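Transcriptional regulator (Aquifex aeolicus, PDB 2EH3) probably binds DNA and controls transcription, as a two-chain, all-helical regulator of the TetR/AcrR family. Local coordinates at residues S24-V29 and L34-F39; E5-V10 and F41-K46; E13-K18 and E47-E52. All coordinates share one frame; numbering follows the deposited sequence.

Contact 1. Residues S24-V29 and L34-F39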
# COMPACT_ATOMS: atom_id res chain seq x y z
N SER A 24 -17.46 8.61 -16.19
CA SER A 24 -17.32 8.91 -17.61
C SER A 24 -17.12 10.40 -17.87
O SER A 24 -17.39 11.23 -17.00
CB SER A 24 -18.57 8.44 -18.36
OG SER A 24 -19.68 9.26 -18.01
N VAL A 25 -16.62 10.73 -19.07
CA VAL A 25 -16.43 12.12 -19.44
C VAL A 25 -17.81 12.76 -19.44
O VAL A 25 -17.97 13.91 -19.03
CB VAL A 25 -15.78 12.20 -20.83
CG1 VAL A 25 -15.85 13.64 -21.36
CG2 VAL A 25 -14.34 11.73 -20.72
N GLU A 26 -18.83 12.02 -19.86
CA GLU A 26 -20.16 12.59 -19.85
C GLU A 26 -20.61 13.02 -18.44
O GLU A 26 -21.18 14.10 -18.28
CB GLU A 26 -21.18 11.62 -20.43
CG GLU A 26 -22.59 12.20 -20.41
CD GLU A 26 -22.64 13.62 -20.97
OE1 GLU A 26 -22.32 13.80 -22.17
OE2 GLU A 26 -22.99 14.56 -20.20
N GLU A 27 -20.36 12.20 -17.43
CA GLU A 27 -20.75 12.55 -16.06
C GLU A 27 -19.98 13.77 -15.55
O GLU A 27 -20.51 14.61 -14.82
CB GLU A 27 -20.54 11.37 -15.12
CG GLU A 27 -21.41 10.17 -15.46
CD GLU A 27 -21.09 8.93 -14.63
OE1 GLU A 27 -19.90 8.67 -14.37
OE2 GLU A 27 -22.04 8.21 -14.26
N ILE A 28 -18.70 13.84 -15.91
CA ILE A 28 -17.86 14.96 -15.51
C ILE A 28 -18.37 16.27 -16.09
O ILE A 28 -18.55 17.26 -15.35
CB ILE A 28 -16.41 14.72 -15.97
CG1 ILE A 28 -15.79 13.59 -15.12
CG2 ILE A 28 -15.56 16.01 -15.80
CD1 ILE A 28 -14.49 13.05 -15.72
N VAL A 29 -18.61 16.30 -17.41
CA VAL A 29 -19.05 17.56 -18.01
C VAL A 29 -20.46 17.94 -17.56
O VAL A 29 -20.76 19.14 -17.42
CB VAL A 29 -18.92 17.61 -19.57
CG1 VAL A 29 -17.45 17.44 -19.98
CG2 VAL A 29 -19.82 16.58 -20.24
N LEU A 34 -20.66 21.88 -18.44
CA LEU A 34 -19.83 22.22 -19.58
C LEU A 34 -20.14 21.31 -20.75
O LEU A 34 -20.73 20.23 -20.59
CB LEU A 34 -18.34 22.04 -19.22
CG LEU A 34 -17.77 23.01 -18.21
CD1 LEU A 34 -16.39 22.51 -17.81
CD2 LEU A 34 -17.65 24.41 -18.83
N SER A 35 -19.72 21.75 -21.93
CA SER A 35 -19.90 20.96 -23.14
C SER A 35 -18.75 19.98 -23.25
O SER A 35 -17.71 20.16 -22.62
CB SER A 35 -19.83 21.86 -24.38
OG SER A 35 -18.53 22.46 -24.46
N LYS A 36 -18.92 18.96 -24.09
CA LYS A 36 -17.83 18.01 -24.32
C LYS A 36 -16.67 18.76 -25.02
O LYS A 36 -15.50 18.49 -24.76
CB LYS A 36 -18.31 16.86 -25.22
CG LYS A 36 -19.07 15.78 -24.45
CD LYS A 36 -19.51 14.64 -25.35
CE LYS A 36 -19.84 13.40 -24.50
NZ LYS A 36 -20.20 12.20 -25.32
N GLY A 37 -17.01 19.72 -25.88
CA GLY A 37 -15.99 20.48 -26.58
C GLY A 37 -15.11 21.24 -25.60
O GLY A 37 -13.90 21.40 -25.81
N ALA A 38 -15.70 21.71 -24.52
CA ALA A 38 -14.92 22.43 -23.53
C ALA A 38 -13.94 21.47 -22.88
O ALA A 38 -12.79 21.81 -22.61
CB ALA A 38 -15.85 23.02 -22.48
N PHE A 39 -14.41 20.25 -22.64
CA PHE A 39 -13.54 19.27 -22.02
C PHE A 39 -12.40 18.89 -22.95
O PHE A 39 -11.24 18.90 -22.55
CB PHE A 39 -14.36 18.02 -21.65
CG PHE A 39 -13.52 16.91 -21.07
CD1 PHE A 39 -13.37 16.79 -19.69
CD2 PHE A 39 -12.86 16.01 -21.91
CE1 PHE A 39 -12.55 15.77 -19.17
CE2 PHE A 39 -12.05 14.99 -21.40
CZ PHE A 39 -11.90 14.89 -20.01
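The backbone N of L34 donates a hydrogen bond to the carbonyl O of V29 at 2.9 Å. The bond is almost straight at the hydrogen, 176°, and it ties the start of residues 34-39 to helix 25-32. Two serines then set the helix starts. S24 and E27 form a capping box: E27 N donates to S24 OG, and S24 N donates to E27 OE1 at 3.0 Å. The carboxylate is met on its anti side, with the donor well out of its plane. S35 OG accepts from A38 N at 2.9 Å and caps helix 36-42. At the exposed side the charged ends of E26 and K36 come near each other, but E26 OE1 and K36 NZ stay 4.1 Å apart, beyond a salt bridge. E26 OE1 lies closer to K36 CE, at 3.4 Å, and the two side chains cross at about a right angle.

The packing centres on F39. V25 lays CG1 over one face of the F39 ring, 4.0 Å from its centroid, as a CH-pi contact. Its CG2 reaches CE2 and CZ of the same ring. With CG1 pointing away from its own backbone N (chi1 168°), V25 turns both methyls to F39. V29 CG1 presses on F39 CB at 3.6 Å and approaches the ring obliquely. The V29 CB atom also sits 3.3 Å from L34 O.

This is the helix-turn-helix, predicted for residues 24-43, which in this family usually reads DNA with its second helix, here 36-42. Behind it, L34 rests on T3, R6 and I7 of helix 3-18, while I28 and F39 both touch L49 of helix 46-67.

Contact 2. Residues E5-V10 and F41-K46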
# COMPACT_ATOMS: atom_id res chain seq x y z
N GLU A 5 -9.34 24.26 -14.52
CA GLU A 5 -9.34 24.06 -13.08
C GLU A 5 -10.67 23.49 -12.63
O GLU A 5 -10.72 22.60 -11.78
CB GLU A 5 -9.10 25.38 -12.35
CG GLU A 5 -7.66 25.86 -12.36
CD GLU A 5 -7.12 26.10 -13.74
OE1 GLU A 5 -7.79 26.80 -14.55
OE2 GLU A 5 -6.01 25.59 -14.02
N ARG A 6 -11.77 23.98 -13.18
CA ARG A 6 -13.07 23.46 -12.76
C ARG A 6 -13.23 21.99 -13.13
O ARG A 6 -13.75 21.19 -12.34
CB ARG A 6 -14.21 24.29 -13.38
CG ARG A 6 -14.32 25.67 -12.77
CD ARG A 6 -15.77 26.11 -12.65
NE ARG A 6 -16.36 26.47 -13.94
CZ ARG A 6 -17.07 25.66 -14.72
NH1 ARG A 6 -17.32 24.40 -14.36
NH2 ARG A 6 -17.55 26.13 -15.86
N ILE A 7 -12.80 21.63 -14.33
CA ILE A 7 -12.88 20.23 -14.77
C ILE A 7 -12.03 19.38 -13.82
O ILE A 7 -12.46 18.32 -13.39
CB ILE A 7 -12.36 20.09 -16.20
CG1 ILE A 7 -13.31 20.78 -17.16
CG2 ILE A 7 -12.20 18.61 -16.58
CD1 ILE A 7 -12.76 20.95 -18.57
N LEU A 8 -10.82 19.84 -13.51
CA LEU A 8 -9.97 19.07 -12.60
C LEU A 8 -10.63 18.85 -11.24
O LEU A 8 -10.54 17.76 -10.67
CB LEU A 8 -8.62 19.77 -12.43
CG LEU A 8 -7.72 19.58 -13.65
CD1 LEU A 8 -6.58 20.61 -13.63
CD2 LEU A 8 -7.18 18.17 -13.66
N GLU A 9 -11.30 19.88 -10.72
CA GLU A 9 -11.93 19.77 -9.41
C GLU A 9 -13.09 18.79 -9.41
O GLU A 9 -13.21 17.95 -8.51
CB GLU A 9 -12.37 21.15 -8.90
CG GLU A 9 -11.19 22.07 -8.56
CD GLU A 9 -10.22 21.42 -7.58
OE1 GLU A 9 -10.66 21.03 -6.47
OE2 GLU A 9 -9.02 21.27 -7.92
N VAL A 10 -13.93 18.88 -10.45
CA VAL A 10 -15.07 17.98 -10.57
C VAL A 10 -14.59 16.54 -10.74
O VAL A 10 -15.17 15.62 -10.16
CB VAL A 10 -15.96 18.40 -11.77
CG1 VAL A 10 -16.96 17.31 -12.11
CG2 VAL A 10 -16.72 19.69 -11.43
N PHE A 41 -11.13 20.50 -25.34
CA PHE A 41 -10.23 21.60 -25.65
C PHE A 41 -9.05 21.52 -24.67
O PHE A 41 -7.90 21.77 -25.05
CB PHE A 41 -10.94 22.95 -25.50
CG PHE A 41 -10.02 24.14 -25.66
CD1 PHE A 41 -9.67 24.62 -26.92
CD2 PHE A 41 -9.53 24.80 -24.54
CE1 PHE A 41 -8.85 25.74 -27.06
CE2 PHE A 41 -8.71 25.92 -24.66
CZ PHE A 41 -8.37 26.39 -25.93
N HIS A 42 -9.34 21.15 -23.42
CA HIS A 42 -8.31 21.04 -22.38
C HIS A 42 -7.68 19.67 -22.18
O HIS A 42 -6.53 19.59 -21.72
CB HIS A 42 -8.86 21.50 -21.03
CG HIS A 42 -9.26 22.94 -21.01
ND1 HIS A 42 -8.34 23.96 -21.03
CD2 HIS A 42 -10.48 23.52 -21.00
CE1 HIS A 42 -8.98 25.12 -21.04
NE2 HIS A 42 -10.28 24.88 -21.02
N PHE A 43 -8.41 18.60 -22.51
CA PHE A 43 -7.92 17.23 -22.32
C PHE A 43 -8.28 16.37 -23.52
O PHE A 43 -9.43 16.29 -23.90
CB PHE A 43 -8.56 16.63 -21.05
CG PHE A 43 -8.26 17.40 -19.79
CD1 PHE A 43 -7.00 17.28 -19.17
CD2 PHE A 43 -9.20 18.27 -19.22
CE1 PHE A 43 -6.70 18.01 -18.01
CE2 PHE A 43 -8.91 19.00 -18.06
CZ PHE A 43 -7.65 18.88 -17.45
N LYS A 44 -7.31 15.68 -24.11
CA LYS A 44 -7.65 14.88 -25.27
C LYS A 44 -8.33 13.56 -24.90
O LYS A 44 -9.02 12.95 -25.73
CB LYS A 44 -6.41 14.67 -26.13
CG LYS A 44 -5.90 15.99 -26.73
CD LYS A 44 -7.01 16.67 -27.55
CE LYS A 44 -6.70 18.12 -27.89
NZ LYS A 44 -7.07 19.06 -26.78
N SER A 45 -8.20 13.16 -23.64
CA SER A 45 -8.77 11.91 -23.18
C SER A 45 -8.91 11.86 -21.66
O SER A 45 -8.35 12.68 -20.94
CB SER A 45 -7.86 10.76 -23.59
OG SER A 45 -6.61 10.92 -22.95
N LYS A 46 -9.67 10.87 -21.20
CA LYS A 46 -9.86 10.64 -19.78
C LYS A 46 -8.47 10.32 -19.19
O LYS A 46 -8.16 10.69 -18.06
CB LYS A 46 -10.81 9.46 -19.60
CG LYS A 46 -11.68 9.53 -18.40
CD LYS A 46 -12.70 8.39 -18.43
CE LYS A 46 -12.40 7.41 -17.32
NZ LYS A 46 -13.42 6.32 -17.22
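The F43 ring points its far end at helix 3-18 and is met there by two neighbouring residues. I7 CG2 lies 3.6 Å from F43 CE2, and L8 CG lies 3.9 Å from F43 CZ. Both approach the ring obliquely. The I7 and F43 side chains slide past each other in opposite directions, whereas L8 crosses F43 at about a right angle and adds its CD2 methyl at CZ. In I7 the CG2 branch stands opposite the backbone N and meets F43; CG1 takes another direction, and its CD1 comes to 4.2 Å from CD2 of the H42 ring. H42 is thus a minor partner. No hydrogen bond joins the segments; the contact is apolar and buried. A serine in place of F43 would probably leave I7 CG2 and L8 without their aromatic partner and open a gap between helix 3-18 and the end of helix 36-42, the probable recognition helix. F43 is the first residue to leave helical geometry after helix 36-42. It thus starts the turn into helix 46-67, with its ring inside the three-helix core of the probable DNA-binding domain. Around it, F43 and L8 both touch L49 of helix 46-67, L8 also meets I53 and R56, and I7 touches L34.

Contact 3. Residues E13-K18 and E47-E52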
# COMPACT_ATOMS: atom_id res chain seq x y z
N GLU A 13 -13.34 15.02 -7.58
CA GLU A 13 -14.48 14.66 -6.74
C GLU A 13 -15.14 13.36 -7.19
O GLU A 13 -15.35 12.46 -6.36
CB GLU A 13 -15.52 15.79 -6.74
CG GLU A 13 -15.15 16.94 -5.81
CD GLU A 13 -14.86 16.46 -4.40
OE1 GLU A 13 -15.61 15.59 -3.89
OE2 GLU A 13 -13.88 16.95 -3.80
N LEU A 14 -15.45 13.25 -8.48
CA LEU A 14 -16.11 12.04 -8.97
C LEU A 14 -15.21 10.81 -8.88
O LEU A 14 -15.68 9.75 -8.50
CB LEU A 14 -16.60 12.21 -10.42
CG LEU A 14 -17.71 13.25 -10.53
CD1 LEU A 14 -18.16 13.31 -11.97
CD2 LEU A 14 -18.88 12.90 -9.57
N PHE A 15 -13.93 10.93 -9.23
CA PHE A 15 -13.03 9.77 -9.13
C PHE A 15 -12.91 9.32 -7.67
O PHE A 15 -12.82 8.12 -7.39
CB PHE A 15 -11.63 10.09 -9.67
CG PHE A 15 -11.57 10.37 -11.16
CD1 PHE A 15 -12.58 9.94 -12.02
CD2 PHE A 15 -10.47 11.04 -11.69
CE1 PHE A 15 -12.48 10.16 -13.41
CE2 PHE A 15 -10.37 11.27 -13.08
CZ PHE A 15 -11.37 10.82 -13.94
N PHE A 16 -12.84 10.27 -6.74
CA PHE A 16 -12.76 9.96 -5.31
C PHE A 16 -14.02 9.20 -4.88
O PHE A 16 -13.95 8.16 -4.22
CB PHE A 16 -12.62 11.25 -4.49
CG PHE A 16 -12.69 11.04 -3.00
CD1 PHE A 16 -11.67 10.38 -2.34
CD2 PHE A 16 -13.78 11.51 -2.27
CE1 PHE A 16 -11.73 10.18 -0.96
CE2 PHE A 16 -13.85 11.31 -0.91
CZ PHE A 16 -12.83 10.65 -0.24
N GLU A 17 -15.16 9.71 -5.30
CA GLU A 17 -16.44 9.10 -4.94
C GLU A 17 -16.70 7.73 -5.56
O GLU A 17 -17.18 6.83 -4.86
CB GLU A 17 -17.60 10.02 -5.32
CG GLU A 17 -17.74 11.26 -4.42
CD GLU A 17 -17.95 10.91 -2.95
OE1 GLU A 17 -18.82 10.08 -2.65
OE2 GLU A 17 -17.25 11.49 -2.09
N LYS A 18 -16.36 7.55 -6.83
CA LYS A 18 -16.68 6.27 -7.44
C LYS A 18 -15.68 5.66 -8.40
O LYS A 18 -16.01 4.74 -9.15
CB LYS A 18 -18.06 6.38 -8.08
CG LYS A 18 -18.08 7.32 -9.26
CD LYS A 18 -19.42 8.01 -9.30
CE LYS A 18 -19.65 8.70 -10.63
NZ LYS A 18 -19.82 7.72 -11.71
N GLU A 47 -7.64 9.61 -19.96
CA GLU A 47 -6.29 9.25 -19.53
C GLU A 47 -5.43 10.49 -19.27
O GLU A 47 -4.72 10.56 -18.25
CB GLU A 47 -5.62 8.35 -20.59
CG GLU A 47 -4.15 7.99 -20.27
CD GLU A 47 -3.63 6.85 -21.15
OE1 GLU A 47 -4.38 6.36 -22.00
OE2 GLU A 47 -2.46 6.44 -20.98
N GLU A 48 -5.50 11.47 -20.18
CA GLU A 48 -4.75 12.72 -19.99
C GLU A 48 -5.23 13.41 -18.73
O GLU A 48 -4.44 13.98 -17.98
CB GLU A 48 -4.92 13.71 -21.15
CG GLU A 48 -4.09 13.44 -22.38
CD GLU A 48 -4.01 14.64 -23.35
OE1 GLU A 48 -3.38 14.46 -24.42
OE2 GLU A 48 -4.57 15.73 -23.07
N LEU A 49 -6.54 13.37 -18.50
CA LEU A 49 -7.12 14.00 -17.32
C LEU A 49 -6.60 13.45 -15.99
O LEU A 49 -6.20 14.21 -15.13
CB LEU A 49 -8.65 13.89 -17.38
CG LEU A 49 -9.43 14.23 -16.10
CD1 LEU A 49 -9.37 15.76 -15.80
CD2 LEU A 49 -10.88 13.79 -16.32
N ILE A 50 -6.64 12.13 -15.80
CA ILE A 50 -6.17 11.62 -14.51
C ILE A 50 -4.66 11.83 -14.38
O ILE A 50 -4.16 12.09 -13.29
CB ILE A 50 -6.56 10.13 -14.30
CG1 ILE A 50 -6.23 9.70 -12.85
CG2 ILE A 50 -5.90 9.28 -15.32
CD1 ILE A 50 -6.93 8.38 -12.44
N THR A 51 -3.95 11.74 -15.49
CA THR A 51 -2.50 11.93 -15.45
C THR A 51 -2.21 13.36 -14.97
O THR A 51 -1.33 13.55 -14.13
CB THR A 51 -1.88 11.66 -16.84
OG1 THR A 51 -2.14 10.31 -17.23
CG2 THR A 51 -0.36 11.84 -16.80
N GLU A 52 -2.98 14.34 -15.44
CA GLU A 52 -2.77 15.73 -15.02
C GLU A 52 -3.09 15.94 -13.55
O GLU A 52 -2.42 16.72 -12.88
CB GLU A 52 -3.61 16.67 -15.89
CG GLU A 52 -3.49 18.16 -15.51
CD GLU A 52 -2.13 18.78 -15.82
OE1 GLU A 52 -1.34 18.13 -16.52
OE2 GLU A 52 -1.88 19.92 -15.36
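F15 reaches from helix 3-18 to helix 46-67, joining the first helix of the TetR-type DNA-binding domain to the long helix that follows its helix-turn-helix. The tight part is small and apolar. CZ of the F15 ring meets the L49 CD2 methyl at 3.8 Å, and F15 CE2 meets I50 CB at 4.2 Å. Both side chains come to the ring obliquely. F15 points its ring toward helix 46-67 with CG opposite its own carbonyl carbon (chi1 -66°). All three residues are buried. Y20 stacks edge-to-face on F15, and I93 of helix 88-99 touches both F15 and I50, so the contact also borders the C-terminal domain.

The solvent side is different. There the charged residues of the two segments do not meet each other. K18 NZ forms a salt bridge with E27 OE1 and a hydrogen bond to G22 O. E47 OE1 pairs with K103 NZ, and E52 OE2 with R56 NE, one turn on along its own helix. T51 turns its hydroxyl back onto its own helix. T51 OG1 donates to E47 O at 2.8 Å, and T51 N bonds the same oxygen at 3.1 Å from the opposite face of its carbonyl plane.

From the N terminus, helix 3-18 supplies the first half of contact 2 and then of contact 3. The chain next runs through helices 25-32 and 36-42, where contact 1 closes the short loop of the helix-turn-helix. Contact 2 closes a longer loop as the chain leaves helix 36-42, and contact 3 does so in helix 46-67. Contact 1 is nested within both loops, while contacts 2 and 3 cross, their segments alternating. The three meet physically: F39 CD1 packs on I7 CG2, F43 CD1 on L49 CA, and I28 CD1 on L49 CD2. Together they tie the helix-turn-helix to helix 3-18 and helix 46-67.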